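Local coordinates for Tol-Pal system protein TolB (Acinetobacter baumannii, PDB 7MX5) that probably takes part in outer membrane invagination during cell division and in keeping the outer membrane intact, as the periplasmic component of the Tol-Pal system, at residues N26-I31 with H115-A120; T34-N37 with T43-S46; R252-S257 with Y285-G290; F272-D277 with G292-L297. All coordinates share one frame; numbering follows the deposited sequence.

Contact 1. Residues N26-I31 with H115-A120; sequences NGLYPI and HMVSDA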
loop_
_atom_site.group_PDB
_atom_site.type_symbol
_atom_site.label_atom_id
_atom_site.label_comp_id
_atom_site.label_asym_id
_atom_site.label_seq_id
_atom_site.Cartn_x
_atom_site.Cartn_y
_atom_site.Cartn_z
ATOM N N ASN A 26 -8.421 10.855 -24.786
ATOM C CA ASN A 26 -7.736 11.936 -24.091
ATOM C C ASN A 26 -6.373 11.523 -23.555
ATOM O O ASN A 26 -5.721 12.324 -22.878
ATOM C CB ASN A 26 -8.607 12.438 -22.934
ATOM C CG ASN A 26 -8.532 13.937 -22.750
ATOM O OD1 ASN A 26 -7.995 14.653 -23.595
ATOM N ND2 ASN A 26 -9.067 14.422 -21.636
ATOM N N GLY A 27 -5.922 10.308 -23.851
ATOM C CA GLY A 27 -4.822 9.711 -23.123
ATOM C C GLY A 27 -5.269 8.838 -21.976
ATOM O O GLY A 27 -4.464 8.537 -21.088
ATOM N N LEU A 28 -6.535 8.418 -21.974
ATOM C CA LEU A 28 -7.118 7.687 -20.856
ATOM C C LEU A 28 -6.839 6.193 -20.954
ATOM O O LEU A 28 -6.364 5.577 -19.993
ATOM C CB LEU A 28 -8.626 7.949 -20.807
ATOM C CG LEU A 28 -9.446 7.609 -19.559
ATOM C CD1 LEU A 28 -9.878 6.147 -19.543
ATOM C CD2 LEU A 28 -8.674 7.953 -18.307
ATOM N N TYR A 29 -7.135 5.596 -22.108
ATOM C CA TYR A 29 -7.051 4.145 -22.228
ATOM C C TYR A 29 -5.641 3.572 -22.066
ATOM O O TYR A 29 -5.539 2.437 -21.571
ATOM C CB TYR A 29 -7.692 3.700 -23.556
ATOM C CG TYR A 29 -6.789 3.681 -24.773
ATOM C CD1 TYR A 29 -5.976 2.587 -25.051
ATOM C CD2 TYR A 29 -6.774 4.746 -25.661
ATOM C CE1 TYR A 29 -5.158 2.569 -26.165
ATOM C CE2 TYR A 29 -5.960 4.737 -26.776
ATOM C CZ TYR A 29 -5.155 3.648 -27.024
ATOM O OH TYR A 29 -4.347 3.636 -28.137
ATOM N N PRO A 30 -4.545 4.249 -22.447
ATOM C CA PRO A 30 -3.226 3.681 -22.117
ATOM C C PRO A 30 -2.999 3.540 -20.623
ATOM O O PRO A 30 -2.339 2.587 -20.192
ATOM C CB PRO A 30 -2.235 4.670 -22.748
ATOM C CG PRO A 30 -3.007 5.446 -23.730
ATOM C CD PRO A 30 -4.426 5.459 -23.279
ATOM N N ILE A 31 -3.534 4.462 -19.820
ATOM C CA ILE A 31 -3.442 4.329 -18.370
ATOM C C ILE A 31 -4.228 3.112 -17.897
ATOM O O ILE A 31 -3.775 2.362 -17.024
ATOM C CB ILE A 31 -3.929 5.620 -17.687
ATOM C CG1 ILE A 31 -2.979 6.779 -17.995
ATOM C CG2 ILE A 31 -4.060 5.418 -16.184
ATOM C CD1 ILE A 31 -3.509 8.132 -17.570
ATOM N N HIS A 115 -7.547 5.242 -13.292
ATOM C CA HIS A 115 -7.492 4.331 -12.157
ATOM C C HIS A 115 -8.887 3.952 -11.676
ATOM O O HIS A 115 -9.090 2.836 -11.188
ATOM C CB HIS A 115 -6.681 4.957 -11.021
ATOM C CG HIS A 115 -5.244 5.197 -11.370
ATOM N ND1 HIS A 115 -4.568 4.440 -12.304
ATOM C CD2 HIS A 115 -4.355 6.110 -10.911
ATOM C CE1 HIS A 115 -3.326 4.876 -12.405
ATOM N NE2 HIS A 115 -3.170 5.888 -11.570
ATOM N N MET A 116 -9.857 4.861 -11.809
ATOM C CA MET A 116 -11.232 4.535 -11.445
ATOM C C MET A 116 -11.830 3.525 -12.416
ATOM O O MET A 116 -12.477 2.557 -12.000
ATOM C CB MET A 116 -12.082 5.805 -11.399
ATOM C CG MET A 116 -11.829 6.683 -10.186
ATOM S SD MET A 116 -12.166 8.422 -10.514
ATOM C CE MET A 116 -13.669 8.662 -9.568
ATOM N N VAL A 117 -11.628 3.742 -13.718
ATOM C CA VAL A 117 -12.109 2.794 -14.718
ATOM C C VAL A 117 -11.476 1.427 -14.500
ATOM O O VAL A 117 -12.157 0.394 -14.539
ATOM C CB VAL A 117 -11.831 3.326 -16.136
ATOM C CG1 VAL A 117 -12.165 2.271 -17.179
ATOM C CG2 VAL A 117 -12.621 4.603 -16.387
ATOM N N SER A 118 -10.164 1.399 -14.254
ATOM C CA SER A 118 -9.480 0.135 -14.009
ATOM C C SER A 118 -9.943 -0.512 -12.710
ATOM O O SER A 118 -10.006 -1.745 -12.624
ATOM C CB SER A 118 -7.970 0.357 -13.981
ATOM O OG SER A 118 -7.543 1.094 -15.114
ATOM N N ASP A 119 -10.260 0.293 -11.694
ATOM C CA ASP A 119 -10.783 -0.260 -10.449
ATOM C C ASP A 119 -12.126 -0.942 -10.675
ATOM O O ASP A 119 -12.410 -1.987 -10.075
ATOM C CB ASP A 119 -10.915 0.842 -9.396
ATOM C CG ASP A 119 -9.637 1.052 -8.607
ATOM O OD1 ASP A 119 -8.606 0.446 -8.965
ATOM O OD2 ASP A 119 -9.664 1.824 -7.625
ATOM N N ALA A 120 -12.964 -0.369 -11.541
ATOM C CA ALA A 120 -14.262 -0.970 -11.823
ATOM C C ALA A 120 -14.116 -2.239 -12.652
ATOM O O ALA A 120 -14.860 -3.207 -12.451
ATOM C CB ALA A 120 -15.164 0.038 -12.536
#
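Helix-on-helix packing in the amino-terminal domain of TolB, where a mixed beta-sheet is accompanied by helices, brings the start of helix 29-37 against helix 110-126. Ile31 and His115 make the closest approach: the branch methyl CG2 of Ile31 lies 3.9 Å from CE1 of the His115 imidazole, and the two side chains cross at about a right angle. That methyl stands opposite the backbone N because CG1 takes the position beside it (chi1 -67°). The methyl comes at the ring obliquely, near the ND1-CE1 bond. ND1 is hydrogen-bonded to Asp35, one turn further along helix 29-37, so the imidazole is tied to the same helix whose isoleucine packs against it, and its rotation is limited accordingly. Ser118, three residues along the second helix from His115, turns its hydroxyl to Gly114 O and to Asp35 rather than to Ile31. His115 ND1 and Ser118 OG thus both find partners, and one carboxylate oxygen, Asp35 OD2, serves the two. Toward Leu28 the contact is looser and wholly apolar. Val117, which also rests on Tyr87 of strand 83-91, offers CG2 to Leu28, whose CD1 stops 4.5 Å from it.

Contact 2. Residues T34-N37 with T43-S46; sequences TDLN and TSSS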
loop_
_atom_site.group_PDB
_atom_site.type_symbol
_atom_site.label_atom_id
_atom_site.label_comp_id
_atom_site.label_asym_id
_atom_site.label_seq_id
_atom_site.Cartn_x
_atom_site.Cartn_y
_atom_site.Cartn_z
ATOM N N THR A 34 -2.373 0.043 -18.828
ATOM C CA THR A 34 -1.222 -0.131 -17.949
ATOM C C THR A 34 -1.648 -0.635 -16.575
ATOM O O THR A 34 -0.968 -1.479 -15.979
ATOM C CB THR A 34 -0.454 1.185 -17.821
ATOM O OG1 THR A 34 -0.179 1.707 -19.128
ATOM C CG2 THR A 34 0.855 0.968 -17.078
ATOM N N ASP A 35 -2.769 -0.128 -16.056
ATOM C CA ASP A 35 -3.261 -0.589 -14.762
ATOM C C ASP A 35 -3.630 -2.067 -14.812
ATOM O O ASP A 35 -3.241 -2.846 -13.935
ATOM C CB ASP A 35 -4.465 0.248 -14.329
ATOM C CG ASP A 35 -4.090 1.668 -13.957
ATOM O OD1 ASP A 35 -2.917 1.905 -13.599
ATOM O OD2 ASP A 35 -4.975 2.548 -14.020
ATOM N N LEU A 36 -4.380 -2.469 -15.841
ATOM C CA LEU A 36 -4.785 -3.867 -15.962
ATOM C C LEU A 36 -3.579 -4.792 -16.066
ATOM O O LEU A 36 -3.629 -5.931 -15.587
ATOM C CB LEU A 36 -5.699 -4.042 -17.174
ATOM C CG LEU A 36 -7.069 -3.364 -17.085
ATOM C CD1 LEU A 36 -8.041 -3.977 -18.080
ATOM C CD2 LEU A 36 -7.624 -3.448 -15.670
ATOM N N ASN A 37 -2.491 -4.323 -16.676
ATOM C CA ASN A 37 -1.276 -5.121 -16.772
ATOM C C ASN A 37 -0.481 -5.149 -15.474
ATOM O O ASN A 37 0.446 -5.959 -15.356
ATOM C CB ASN A 37 -0.391 -4.602 -17.908
ATOM C CG ASN A 37 -0.705 -5.264 -19.235
ATOM O OD1 ASN A 37 -0.500 -6.467 -19.405
ATOM N ND2 ASN A 37 -1.206 -4.482 -20.184
ATOM N N THR A 43 -3.664 -9.616 -17.910
ATOM C CA THR A 43 -2.861 -8.881 -18.875
ATOM C C THR A 43 -3.799 -8.173 -19.843
ATOM O O THR A 43 -4.954 -8.570 -20.021
ATOM C CB THR A 43 -1.903 -9.801 -19.645
ATOM O OG1 THR A 43 -2.645 -10.595 -20.579
ATOM C CG2 THR A 43 -1.146 -10.714 -18.691
ATOM N N SER A 44 -3.296 -7.111 -20.469
ATOM C CA SER A 44 -4.116 -6.300 -21.356
ATOM C C SER A 44 -3.284 -5.812 -22.532
ATOM O O SER A 44 -2.064 -5.664 -22.431
ATOM C CB SER A 44 -4.730 -5.105 -20.614
ATOM O OG SER A 44 -5.491 -4.297 -21.493
ATOM N N SER A 45 -3.963 -5.561 -23.650
ATOM C CA SER A 45 -3.302 -5.093 -24.859
ATOM C C SER A 45 -4.290 -4.292 -25.694
ATOM O O SER A 45 -5.507 -4.467 -25.593
ATOM C CB SER A 45 -2.731 -6.257 -25.677
ATOM O OG SER A 45 -1.570 -5.858 -26.384
ATOM N N SER A 46 -3.744 -3.408 -26.533
ATOM C CA SER A 46 -4.565 -2.549 -27.374
ATOM C C SER A 46 -4.053 -2.410 -28.801
ATOM O O SER A 46 -4.721 -1.757 -29.609
ATOM C CB SER A 46 -4.682 -1.148 -26.751
ATOM O OG SER A 46 -3.434 -0.480 -26.766
#
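The carboxamide of Asn37 grips the backbone of Ser44 with two hydrogen bonds. Its ND2 donates to Ser44 O over 2.7 Å, nearly straight at 169°, with the oxygen close to the amide plane. Its OD1 accepts from Ser44 N at 3.1 Å, and this bond is also fairly straight at the hydrogen (162°), but the donor stands well above the carbonyl plane of the asparagine, off the lone pairs. ND2 has a further acceptor in Glu33 O, so the amide is fixed both to its own helix and to the strand. The pairing suits the topology: helix 29-37 links strands 16-19 and 43-45 in a beta-alpha-beta unit, and strand 43-45 lies at the border of its sheet. Thr43 and Ser45 bond through their backbones to Pro15, Ile17 and Ile19, on and just before strand 16-19, while the backbone groups of Ser44 point the other way and meet a side chain in place of another strand. Asn37 OD1 also sits 3.4 Å from Thr43 CA. Ser44 CB packs against both Asn37 and Leu36, 3.6 Å from Asn37 ND2 and 3.7 Å from Leu36 CB. With OG anti to the backbone N (chi1 178°), the serine hydroxyl swings to Ile17 O of the neighbouring strand.

Contact 3. Residues R252-S257 with Y285-G290; sequences RMTNDS and YRYDFG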
loop_
_atom_site.group_PDB
_atom_site.type_symbol
_atom_site.label_atom_id
_atom_site.label_comp_id
_atom_site.label_asym_id
_atom_site.label_seq_id
_atom_site.Cartn_x
_atom_site.Cartn_y
_atom_site.Cartn_z
ATOM N N ARG A 252 1.392 3.230 29.522
ATOM C CA ARG A 252 2.144 2.179 28.853
ATOM C C ARG A 252 1.426 0.833 28.900
ATOM O O ARG A 252 0.512 0.608 29.698
ATOM C CB ARG A 252 3.533 2.053 29.474
ATOM C CG ARG A 252 3.563 1.506 30.880
ATOM C CD ARG A 252 4.895 0.834 31.128
ATOM N NE ARG A 252 4.948 -0.481 30.507
ATOM C CZ ARG A 252 4.830 -1.624 31.168
ATOM N NH1 ARG A 252 4.681 -1.648 32.482
ATOM N NH2 ARG A 252 4.865 -2.770 30.494
ATOM N N MET A 253 1.869 -0.073 28.023
ATOM C CA MET A 253 1.203 -1.359 27.861
ATOM C C MET A 253 2.138 -2.561 27.983
ATOM O O MET A 253 1.933 -3.402 28.864
ATOM C CB MET A 253 0.462 -1.408 26.522
ATOM C CG MET A 253 -0.083 -0.066 26.062
ATOM S SD MET A 253 -1.783 0.179 26.611
ATOM C CE MET A 253 -2.671 -0.637 25.293
ATOM N N THR A 254 3.113 -2.700 27.091
ATOM C CA THR A 254 3.870 -3.947 27.134
ATOM C C THR A 254 5.389 -4.085 27.199
ATOM O O THR A 254 5.991 -4.049 28.272
ATOM C CB THR A 254 3.435 -4.911 25.988
ATOM O OG1 THR A 254 2.173 -4.515 25.430
ATOM C CG2 THR A 254 3.329 -6.339 26.504
ATOM N N ASN A 255 5.989 -4.247 26.026
ATOM C CA ASN A 255 7.389 -4.638 25.938
ATOM C C ASN A 255 8.688 -3.975 26.365
ATOM O O ASN A 255 9.183 -3.066 25.728
ATOM C CB ASN A 255 7.633 -5.339 24.632
ATOM C CG ASN A 255 7.783 -6.796 24.831
ATOM O OD1 ASN A 255 8.732 -7.397 24.379
ATOM N ND2 ASN A 255 6.878 -7.361 25.579
ATOM N N ASP A 256 9.255 -4.492 27.449
ATOM C CA ASP A 256 10.586 -4.049 27.831
ATOM C C ASP A 256 11.556 -5.196 27.548
ATOM O O ASP A 256 12.127 -5.797 28.460
ATOM C CB ASP A 256 10.580 -3.653 29.319
ATOM C CG ASP A 256 11.840 -2.929 29.753
ATOM O OD1 ASP A 256 12.918 -3.180 29.177
ATOM O OD2 ASP A 256 11.750 -2.111 30.693
ATOM N N SER A 257 11.731 -5.514 26.262
ATOM C CA SER A 257 12.349 -6.773 25.861
ATOM C C SER A 257 13.739 -6.634 25.254
ATOM O O SER A 257 14.330 -7.651 24.874
ATOM C CB SER A 257 11.443 -7.512 24.870
ATOM O OG SER A 257 11.241 -6.751 23.691
ATOM N N TYR A 285 3.608 -10.866 18.787
ATOM C CA TYR A 285 2.628 -11.169 19.817
ATOM C C TYR A 285 1.380 -10.319 19.614
ATOM O O TYR A 285 1.381 -9.335 18.870
ATOM C CB TYR A 285 3.215 -10.935 21.214
ATOM C CG TYR A 285 4.297 -11.920 21.597
ATOM C CD1 TYR A 285 5.566 -11.838 21.040
ATOM C CD2 TYR A 285 4.052 -12.930 22.518
ATOM C CE1 TYR A 285 6.559 -12.733 21.388
ATOM C CE2 TYR A 285 5.040 -13.832 22.872
ATOM C CZ TYR A 285 6.291 -13.728 22.303
ATOM O OH TYR A 285 7.280 -14.621 22.650
ATOM N N ARG A 286 0.304 -10.713 20.291
ATOM C CA ARG A 286 -0.980 -10.028 20.209
ATOM C C ARG A 286 -1.419 -9.633 21.611
ATOM O O ARG A 286 -1.609 -10.498 22.471
ATOM C CB ARG A 286 -2.036 -10.915 19.546
ATOM C CG ARG A 286 -3.420 -10.285 19.461
ATOM C CD ARG A 286 -4.484 -11.328 19.156
ATOM N NE ARG A 286 -5.821 -10.748 19.090
ATOM C CZ ARG A 286 -6.671 -10.707 20.108
ATOM N NH1 ARG A 286 -6.354 -11.198 21.294
ATOM N NH2 ARG A 286 -7.868 -10.155 19.931
ATOM N N TYR A 287 -1.580 -8.331 21.838
ATOM C CA TYR A 287 -2.069 -7.809 23.108
ATOM C C TYR A 287 -3.570 -7.573 23.001
ATOM O O TYR A 287 -4.019 -6.790 22.157
ATOM C CB TYR A 287 -1.357 -6.511 23.488
ATOM C CG TYR A 287 -1.855 -5.902 24.784
ATOM C CD1 TYR A 287 -1.295 -6.261 26.002
ATOM C CD2 TYR A 287 -2.894 -4.979 24.789
ATOM C CE1 TYR A 287 -1.749 -5.713 27.186
ATOM C CE2 TYR A 287 -3.354 -4.425 25.967
ATOM C CZ TYR A 287 -2.779 -4.795 27.164
ATOM O OH TYR A 287 -3.237 -4.245 28.339
ATOM N N ASP A 288 -4.336 -8.231 23.866
ATOM C CA ASP A 288 -5.786 -8.097 23.883
ATOM C C ASP A 288 -6.179 -6.919 24.769
ATOM O O ASP A 288 -5.804 -6.870 25.946
ATOM C CB ASP A 288 -6.435 -9.386 24.382
ATOM C CG ASP A 288 -7.930 -9.418 24.144
ATOM O OD1 ASP A 288 -8.352 -9.243 22.981
ATOM O OD2 ASP A 288 -8.684 -9.615 25.119
ATOM N N PHE A 289 -6.932 -5.973 24.204
ATOM C CA PHE A 289 -7.402 -4.836 24.991
ATOM C C PHE A 289 -8.378 -5.268 26.077
ATOM O O PHE A 289 -8.412 -4.662 27.155
ATOM C CB PHE A 289 -8.063 -3.796 24.087
ATOM C CG PHE A 289 -7.094 -2.992 23.268
ATOM C CD1 PHE A 289 -6.054 -2.308 23.871
ATOM C CD2 PHE A 289 -7.234 -2.911 21.892
ATOM C CE1 PHE A 289 -5.167 -1.563 23.117
ATOM C CE2 PHE A 289 -6.350 -2.168 21.133
ATOM C CZ PHE A 289 -5.315 -1.493 21.747
ATOM N N GLY A 290 -9.174 -6.303 25.816
ATOM C CA GLY A 290 -10.205 -6.735 26.739
ATOM C C GLY A 290 -9.703 -7.170 28.100
ATOM O O GLY A 290 -10.133 -6.630 29.124
#
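Met253 reaches across from one blade of the TolB beta-propeller to the next, leaving the loop after strand 249-252 and meeting residues on and just after strand 283-288, the third strand of the following blade. From CB, which points at that blade, the chain runs to CG and then folds twice, about the CB-CG bond (chi2 -92°) and again about the CG-SD bond (chi3 -86°). With these bends it is the terminal methyl CE, not SD, that touches. CE meets two aromatic rings. It approaches Phe289 in the plane of the ring, at its edge, 3.4 Å from CE1, and it comes obliquely to Tyr287, 3.9 Å from CE2. The methionine crosses both side chains at about a right angle. Phe272, in the blade of Tyr287, meets both rings and is touched by Met253 as well, so the methyl enters a small aromatic cluster at the surface of the propeller. One residue on, Thr254 adds a lighter touch at another part of the tyrosine, its OG1 3.9 Å from Tyr287 CD1. Each segment is also tied within itself: Arg286 NH2 forms a salt bridge with Asp288 OD1, and in the loop a guanidinium nitrogen, Arg252 NH2, donates to Thr254 O over 2.8 Å.

Contact 4. Residues F272-D277 with G292-L297; sequences FIFTSD and GSVKRL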
loop_
_atom_site.group_PDB
_atom_site.type_symbol
_atom_site.label_atom_id
_atom_site.label_comp_id
_atom_site.label_asym_id
_atom_site.label_seq_id
_atom_site.Cartn_x
_atom_site.Cartn_y
_atom_site.Cartn_z
ATOM N N PHE A 272 -3.978 -5.280 19.354
ATOM C CA PHE A 272 -2.897 -4.846 18.483
ATOM C C PHE A 272 -1.781 -5.879 18.539
ATOM O O PHE A 272 -1.657 -6.639 19.502
ATOM C CB PHE A 272 -2.371 -3.447 18.859
ATOM C CG PHE A 272 -1.620 -3.394 20.166
ATOM C CD1 PHE A 272 -0.258 -3.658 20.217
ATOM C CD2 PHE A 272 -2.267 -3.039 21.336
ATOM C CE1 PHE A 272 0.432 -3.599 21.412
ATOM C CE2 PHE A 272 -1.580 -2.972 22.533
ATOM C CZ PHE A 272 -0.231 -3.254 22.572
ATOM N N ILE A 273 -0.970 -5.904 17.487
ATOM C CA ILE A 273 0.161 -6.814 17.400
ATOM C C ILE A 273 1.448 -6.013 17.550
ATOM O O ILE A 273 1.488 -4.798 17.334
ATOM C CB ILE A 273 0.162 -7.621 16.086
ATOM C CG1 ILE A 273 0.472 -6.712 14.897
ATOM C CG2 ILE A 273 -1.173 -8.326 15.892
ATOM C CD1 ILE A 273 0.804 -7.465 13.629
ATOM N N PHE A 274 2.515 -6.715 17.927
ATOM C CA PHE A 274 3.790 -6.063 18.190
ATOM C C PHE A 274 4.897 -7.107 18.190
ATOM O O PHE A 274 4.649 -8.305 18.348
ATOM C CB PHE A 274 3.770 -5.301 19.522
ATOM C CG PHE A 274 3.578 -6.183 20.723
ATOM C CD1 PHE A 274 2.336 -6.728 21.014
ATOM C CD2 PHE A 274 4.642 -6.473 21.560
ATOM C CE1 PHE A 274 2.160 -7.540 22.115
ATOM C CE2 PHE A 274 4.472 -7.286 22.661
ATOM C CZ PHE A 274 3.228 -7.821 22.939
ATOM N N THR A 275 6.125 -6.627 18.010
ATOM C CA THR A 275 7.311 -7.472 18.040
ATOM C C THR A 275 7.877 -7.513 19.452
ATOM O O THR A 275 7.840 -6.515 20.178
ATOM C CB THR A 275 8.365 -6.950 17.060
ATOM O OG1 THR A 275 7.826 -6.954 15.732
ATOM C CG2 THR A 275 9.619 -7.812 17.099
ATOM N N SER A 276 8.400 -8.674 19.841
ATOM C CA SER A 276 8.844 -8.868 21.211
ATOM C C SER A 276 10.011 -9.844 21.254
ATOM O O SER A 276 10.029 -10.833 20.516
ATOM C CB SER A 276 7.698 -9.391 22.077
ATOM O OG SER A 276 8.154 -9.641 23.392
ATOM N N ASP A 277 10.977 -9.562 22.130
ATOM C CA ASP A 277 12.102 -10.453 22.385
ATOM C C ASP A 277 12.004 -11.122 23.753
ATOM O O ASP A 277 13.001 -11.653 24.254
ATOM C CB ASP A 277 13.424 -9.692 22.264
ATOM C CG ASP A 277 14.592 -10.597 21.910
ATOM O OD1 ASP A 277 14.602 -11.146 20.787
ATOM O OD2 ASP A 277 15.500 -10.760 22.752
ATOM N N GLY A 292 -6.170 -7.620 28.715
ATOM C CA GLY A 292 -4.778 -7.263 28.896
ATOM C C GLY A 292 -3.796 -8.392 28.697
ATOM O O GLY A 292 -2.639 -8.268 29.111
ATOM N N SER A 293 -4.214 -9.490 28.075
ATOM C CA SER A 293 -3.325 -10.622 27.883
ATOM C C SER A 293 -2.444 -10.414 26.656
ATOM O O SER A 293 -2.762 -9.639 25.750
ATOM C CB SER A 293 -4.119 -11.920 27.724
ATOM O OG SER A 293 -5.287 -11.711 26.953
ATOM N N VAL A 294 -1.322 -11.127 26.639
ATOM C CA VAL A 294 -0.406 -11.146 25.507
ATOM C C VAL A 294 -0.298 -12.584 25.022
ATOM O O VAL A 294 -0.100 -13.502 25.825
ATOM C CB VAL A 294 0.979 -10.585 25.881
ATOM C CG1 VAL A 294 2.007 -10.952 24.823
ATOM C CG2 VAL A 294 0.907 -9.077 26.060
ATOM N N LYS A 295 -0.441 -12.778 23.713
ATOM C CA LYS A 295 -0.419 -14.102 23.112
ATOM C C LYS A 295 0.504 -14.102 21.905
ATOM O O LYS A 295 0.494 -13.161 21.106
ATOM C CB LYS A 295 -1.827 -14.542 22.696
ATOM C CG LYS A 295 -1.899 -15.943 22.122
ATOM C CD LYS A 295 -2.916 -16.018 20.997
ATOM C CE LYS A 295 -4.326 -15.792 21.516
ATOM N NZ LYS A 295 -5.227 -15.260 20.457
ATOM N N ARG A 296 1.302 -15.159 21.776
ATOM C CA ARG A 296 2.198 -15.296 20.638
ATOM C C ARG A 296 1.424 -15.741 19.405
ATOM O O ARG A 296 0.587 -16.647 19.471
ATOM C CB ARG A 296 3.311 -16.297 20.945
ATOM C CG ARG A 296 4.392 -16.355 19.880
ATOM C CD ARG A 296 5.597 -17.153 20.346
ATOM N NE ARG A 296 6.420 -17.587 19.223
ATOM C CZ ARG A 296 7.433 -18.437 19.321
ATOM N NH1 ARG A 296 7.778 -18.971 20.481
ATOM N NH2 ARG A 296 8.118 -18.758 18.227
ATOM N N LEU A 297 1.711 -15.100 18.276
ATOM C CA LEU A 297 1.060 -15.407 17.008
ATOM C C LEU A 297 1.949 -16.173 16.043
ATOM O O LEU A 297 1.458 -17.043 15.319
ATOM C CB LEU A 297 0.584 -14.116 16.331
ATOM C CG LEU A 297 -0.577 -13.381 17.003
ATOM C CD1 LEU A 297 -0.887 -12.086 16.265
ATOM C CD2 LEU A 297 -1.807 -14.273 17.070
#
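Phe274 and Val294 cross at about a right angle, with the far end of the ring directed into the fork of the valine. Phe274 CZ is 3.9 Å from Val294 CG1 and 4.1 Å from CG2, and CG1 sits at the ring's edge, close to its plane, so this is an edge contact with none of the character of a stack. The phenylalanine gets there with CG between the backbone N and the carbonyl carbon (chi1 64°), from where the ring extends across the sheet. A second pair lies on the opposite face: Ile273 turns CG2 to Leu297 CD1 at 3.8 Å, branch methyl against branch methyl, and again the side chains cross at about a right angle. Both pairs bridge the outer part of one blade of the beta-propeller, from its second strand to its fourth and just beyond. Strands 271-276 and 294-296 are not direct neighbours; strand 283-288 runs between them and bonds to each, so the side chains meet above and below it. Tyr285, on that middle strand, touches both Phe274 and Val294. Beyond the blade, Phe274 reaches Ile240 of the preceding one and Ile273 reaches Leu309 of the following one. No hydrogen bond joins the two segments: what they exchange directly is non-directional apolar packing, and the alignment of the strands is left to backbone bonding through the strand between.

Contacts 1 and 2 share helix 29-37 in the amino-terminal domain, while contacts 3 and 4 share one propeller blade, with centres about 42 to 45 Å from the first two. Contact 1 is buried and contact 2 partly so. They touch through Asp35, whose carboxylate accepts from the 115-120 side while Asn37, two residues on, secures the strand. Contact 4 is partly buried and joins strands on either side of strand 283-288, to which contact 3 attaches the loop of the previous blade at the surface. Polar bonds across the segments occur in contact 2 alone; the other three rely mainly on methyl groups meeting methyls or rings.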